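Local coordinates for WZI (PDB 2YNK), which probably binds capsular polysaccharide as an outer membrane lectin and takes part in group 1 capsule assembly in Escherichia coli, at residues A[168-180]-A[191-203]. Residues are numbered along the deposited sequence; the frame is centred on the assembly and turned at random.
With HEX (hexane), chain S.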
# COMPACT_ATOMS: atom_id res chain seq x y z
N PRO A 168 1.77 8.61 -7.08
CA PRO A 168 3.14 8.18 -6.81
C PRO A 168 4.14 9.23 -7.28
O PRO A 168 3.87 9.94 -8.26
CB PRO A 168 3.27 6.88 -7.60
CG PRO A 168 2.24 6.97 -8.68
CD PRO A 168 1.11 7.76 -8.09
N MSE A 169 5.26 9.34 -6.58
CA MSE A 169 6.21 10.41 -6.81
C MSE A 169 7.38 9.92 -7.58
O MSE A 169 7.77 8.76 -7.47
CB MSE A 169 6.73 10.95 -5.49
CG MSE A 169 5.59 11.33 -4.56
SE MSE A 169 6.36 11.96 -2.86
CE MSE A 169 6.77 10.18 -2.10
N THR A 170 7.97 10.83 -8.34
CA THR A 170 9.11 10.52 -9.18
C THR A 170 10.37 10.45 -8.36
O THR A 170 10.68 11.39 -7.61
CB THR A 170 9.28 11.55 -10.29
OG1 THR A 170 8.28 11.31 -11.29
CG2 THR A 170 10.65 11.44 -10.94
N GLY A 171 11.09 9.33 -8.48
CA GLY A 171 12.29 9.12 -7.69
C GLY A 171 13.01 7.80 -7.89
O GLY A 171 12.69 7.00 -8.78
N PHE A 172 14.02 7.61 -7.03
CA PHE A 172 14.84 6.41 -7.02
C PHE A 172 14.42 5.51 -5.87
O PHE A 172 13.98 5.98 -4.82
CB PHE A 172 16.32 6.79 -6.88
CG PHE A 172 16.86 7.53 -8.07
CD1 PHE A 172 17.41 6.83 -9.14
CD2 PHE A 172 16.79 8.91 -8.15
CE1 PHE A 172 17.90 7.50 -10.25
CE2 PHE A 172 17.28 9.58 -9.25
CZ PHE A 172 17.84 8.87 -10.30
N LEU A 173 14.54 4.20 -6.07
CA LEU A 173 14.14 3.23 -5.07
C LEU A 173 15.06 2.00 -5.12
O LEU A 173 15.47 1.58 -6.20
CB LEU A 173 12.68 2.83 -5.31
CG LEU A 173 11.98 1.99 -4.23
CD1 LEU A 173 10.48 2.22 -4.34
CD2 LEU A 173 12.32 0.51 -4.34
N MSE A 174 15.40 1.46 -3.96
CA MSE A 174 16.35 0.36 -3.86
C MSE A 174 15.91 -0.64 -2.84
O MSE A 174 15.39 -0.27 -1.79
CB MSE A 174 17.74 0.90 -3.55
CG MSE A 174 18.76 0.16 -4.42
SE MSE A 174 20.60 0.73 -4.02
CE MSE A 174 21.45 -1.01 -3.65
N GLN A 175 16.15 -1.92 -3.16
CA GLN A 175 15.65 -3.07 -2.39
C GLN A 175 16.52 -4.31 -2.56
O GLN A 175 17.22 -4.44 -3.55
CB GLN A 175 14.29 -3.48 -2.91
CG GLN A 175 13.15 -2.67 -2.38
CD GLN A 175 11.82 -3.17 -2.86
OE1 GLN A 175 10.78 -2.60 -2.50
NE2 GLN A 175 11.82 -4.24 -3.65
N ARG A 176 16.41 -5.26 -1.63
CA ARG A 176 16.95 -6.60 -1.89
C ARG A 176 16.06 -7.29 -2.91
O ARG A 176 14.86 -7.04 -2.96
CB ARG A 176 16.98 -7.45 -0.62
CG ARG A 176 17.88 -6.91 0.49
CD ARG A 176 17.95 -7.92 1.63
NE ARG A 176 18.92 -8.98 1.38
CZ ARG A 176 19.03 -10.10 2.09
NH1 ARG A 176 18.22 -10.35 3.12
NH2 ARG A 176 19.96 -10.99 1.77
N ALA A 177 16.65 -8.17 -3.72
CA ALA A 177 15.86 -9.02 -4.62
C ALA A 177 15.40 -10.22 -3.81
O ALA A 177 14.24 -10.30 -3.42
CB ALA A 177 16.67 -9.44 -5.84
N GLU A 178 16.31 -11.16 -3.54
CA GLU A 178 16.03 -12.24 -2.60
C GLU A 178 16.35 -11.76 -1.20
O GLU A 178 17.32 -11.02 -1.00
CB GLU A 178 16.84 -13.49 -2.93
CG GLU A 178 16.19 -14.37 -3.97
CD GLU A 178 16.95 -15.66 -4.19
OE1 GLU A 178 17.25 -16.37 -3.21
OE2 GLU A 178 17.25 -15.97 -5.36
N GLN A 179 15.55 -12.19 -0.23
CA GLN A 179 15.60 -11.65 1.12
C GLN A 179 15.89 -12.74 2.16
O GLN A 179 15.28 -12.77 3.23
CB GLN A 179 14.27 -10.94 1.43
CG GLN A 179 14.10 -9.62 0.68
CD GLN A 179 12.66 -9.25 0.43
OE1 GLN A 179 11.88 -9.07 1.36
NE2 GLN A 179 12.30 -9.14 -0.85
N ALA A 180 16.84 -13.62 1.84
CA ALA A 180 17.23 -14.71 2.75
C ALA A 180 17.89 -14.18 4.02
O ALA A 180 18.25 -13.01 4.09
CB ALA A 180 18.17 -15.68 2.05
N GLY A 191 17.10 -13.55 10.75
CA GLY A 191 16.09 -14.15 9.88
C GLY A 191 15.96 -13.40 8.56
O GLY A 191 16.82 -12.59 8.23
N PRO A 192 14.89 -13.69 7.79
CA PRO A 192 14.69 -12.97 6.54
C PRO A 192 14.52 -11.50 6.85
O PRO A 192 13.78 -11.14 7.77
CB PRO A 192 13.39 -13.56 5.98
CG PRO A 192 13.21 -14.86 6.70
CD PRO A 192 13.79 -14.62 8.06
N TRP A 193 15.23 -10.66 6.11
CA TRP A 193 15.24 -9.25 6.38
C TRP A 193 15.21 -8.51 5.07
O TRP A 193 15.56 -9.08 4.03
CB TRP A 193 16.46 -8.87 7.22
CG TRP A 193 17.77 -8.94 6.49
CD1 TRP A 193 18.62 -10.03 6.37
CD2 TRP A 193 18.43 -7.86 5.75
NE1 TRP A 193 19.72 -9.71 5.63
CE2 TRP A 193 19.67 -8.44 5.22
CE3 TRP A 193 18.13 -6.53 5.47
CZ2 TRP A 193 20.56 -7.70 4.46
CZ3 TRP A 193 19.04 -5.79 4.70
CH2 TRP A 193 20.22 -6.36 4.21
N GLN A 194 14.78 -7.25 5.11
CA GLN A 194 14.66 -6.44 3.91
C GLN A 194 14.79 -4.95 4.22
O GLN A 194 14.34 -4.47 5.27
CB GLN A 194 13.33 -6.71 3.22
CG GLN A 194 12.93 -5.74 2.12
CD GLN A 194 13.84 -5.78 0.90
OE1 GLN A 194 15.06 -5.63 1.01
NE2 GLN A 194 13.24 -5.95 -0.28
N TYR A 195 15.42 -4.24 3.28
CA TYR A 195 15.51 -2.81 3.34
C TYR A 195 14.82 -2.21 2.13
O TYR A 195 14.74 -2.83 1.06
CB TYR A 195 16.98 -2.36 3.41
CG TYR A 195 17.70 -2.39 2.08
CD1 TYR A 195 18.34 -3.55 1.65
CD2 TYR A 195 17.75 -1.27 1.25
CE1 TYR A 195 19.01 -3.59 0.44
CE2 TYR A 195 18.41 -1.31 0.04
CZ TYR A 195 19.03 -2.47 -0.37
OH TYR A 195 19.69 -2.50 -1.58
N GLN A 196 14.29 -1.01 2.31
CA GLN A 196 13.88 -0.18 1.18
C GLN A 196 14.36 1.23 1.44
O GLN A 196 14.13 1.78 2.51
CB GLN A 196 12.36 -0.20 0.98
CG GLN A 196 11.93 0.31 -0.38
CD GLN A 196 10.43 0.42 -0.50
OE1 GLN A 196 9.85 1.46 -0.20
NE2 GLN A 196 9.79 -0.66 -0.93
N ILE A 197 15.05 1.81 0.46
CA ILE A 197 15.43 3.21 0.55
C ILE A 197 14.82 3.90 -0.64
O ILE A 197 14.74 3.31 -1.72
CB ILE A 197 16.96 3.40 0.60
CG1 ILE A 197 17.63 2.91 -0.68
CG2 ILE A 197 17.55 2.65 1.80
CD1 ILE A 197 19.15 2.90 -0.61
N SER A 198 14.34 5.13 -0.45
CA SER A 198 13.84 5.94 -1.57
C SER A 198 14.11 7.43 -1.42
O SER A 198 14.03 7.98 -0.30
CB SER A 198 12.34 5.70 -1.81
OG SER A 198 11.56 6.06 -0.69
N ALA A 199 14.45 8.06 -2.54
CA ALA A 199 14.55 9.52 -2.64
C ALA A 199 13.64 9.99 -3.78
O ALA A 199 13.78 9.55 -4.91
CB ALA A 199 15.98 9.95 -2.88
N SER A 200 12.69 10.87 -3.45
CA SER A 200 11.61 11.28 -4.35
C SER A 200 11.39 12.81 -4.33
O SER A 200 11.82 13.50 -3.41
CB SER A 200 10.30 10.60 -3.95
OG SER A 200 10.38 9.18 -4.06
N GLN A 201 10.72 13.31 -5.35
CA GLN A 201 10.41 14.74 -5.48
C GLN A 201 8.90 14.94 -5.47
O GLN A 201 8.18 14.38 -6.30
CB GLN A 201 10.99 15.30 -6.77
CG GLN A 201 10.91 16.82 -6.85
CD GLN A 201 11.62 17.38 -8.06
OE1 GLN A 201 12.72 17.90 -7.95
NE2 GLN A 201 10.99 17.26 -9.23
N MSE A 202 8.42 15.76 -4.54
CA MSE A 202 6.99 16.04 -4.45
C MSE A 202 6.58 16.88 -5.63
O MSE A 202 7.38 17.65 -6.16
CB MSE A 202 6.70 16.77 -3.14
CG MSE A 202 6.95 15.87 -1.94
SE MSE A 202 6.27 16.80 -0.36
CE MSE A 202 4.41 16.17 -0.57
N ASN A 203 5.32 16.72 -6.05
CA ASN A 203 4.79 17.35 -7.26
C ASN A 203 3.76 18.41 -6.91
O ASN A 203 2.92 18.20 -6.02
CB ASN A 203 4.16 16.29 -8.15
CG ASN A 203 3.77 16.81 -9.52
OD1 ASN A 203 4.37 17.75 -10.04
ND2 ASN A 203 2.76 16.20 -10.12
C1 HEX S . 21.96 -0.36 1.82
C2 HEX S . 22.40 -1.46 0.87
C3 HEX S . 22.56 -2.82 1.56
C4 HEX S . 23.53 -3.70 0.78
C5 HEX S . 23.83 -5.04 1.47
C6 HEX S . 24.98 -5.75 0.76
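Phe-172 pairs with Ala-199 and Met-174 with Ile-197 through the backbone, which makes strands 170-176 and 193-201 antiparallel neighbours in the wall of an outer membrane beta-barrel. The axes come within 4.6 Å at 174°. Phe-172/Ala-199 and Met-174/Ile-197 are hydrogen-bonded pairs, with two N-H...O=C hydrogen bonds each. Between these pairs lies the non-hydrogen-bonded pair Leu-173 and Ser-198. Gly-171 stands opposite Ser-200, and the CA atoms of this pair approach to 4.0 Å.

Phe-172, Met-174, Ala-199 and Ile-197 share one face of the sheet. A bound hexane over one face of the Tyr-195 ring is consistent with this side facing the membrane. CA of Gln-175 lies over the opposite face of the ring. The Tyr-195 hydroxyl hydrogen-bonds with Gln-141 on the neighbouring strand. On the other face of the sheet, Gln-175 and Gln-196 run side by side. NE2 of Gln-196 reaches OE1 of Gln-175 at 2.7 Å, in the plane of the Gln-175 side-chain carbonyl, on a lone pair of that OE1. OE1 of Gln-196 is held by Trp-152 and Gln-150.

Beyond the regular pairing, side chains take over. Gln-194 bends at chi2 (66°), which brings OE1 back to the backbone N of Arg-176 at 3.0 Å. The same oxygen accepts from N of Tyr-195.

The Arg-176 guanidinium stacks on Trp-193, with centres 4.0 Å apart and planes at 19°. CD of Arg-176 lies over the six-membered ring. Trp-193 also touches a bound octane. Two carbonyls at the guanidinium edge fix its rotation: NH1 donates to O of Ala-180 at 2.8 Å and to O of Trp-193 at 3.1 Å.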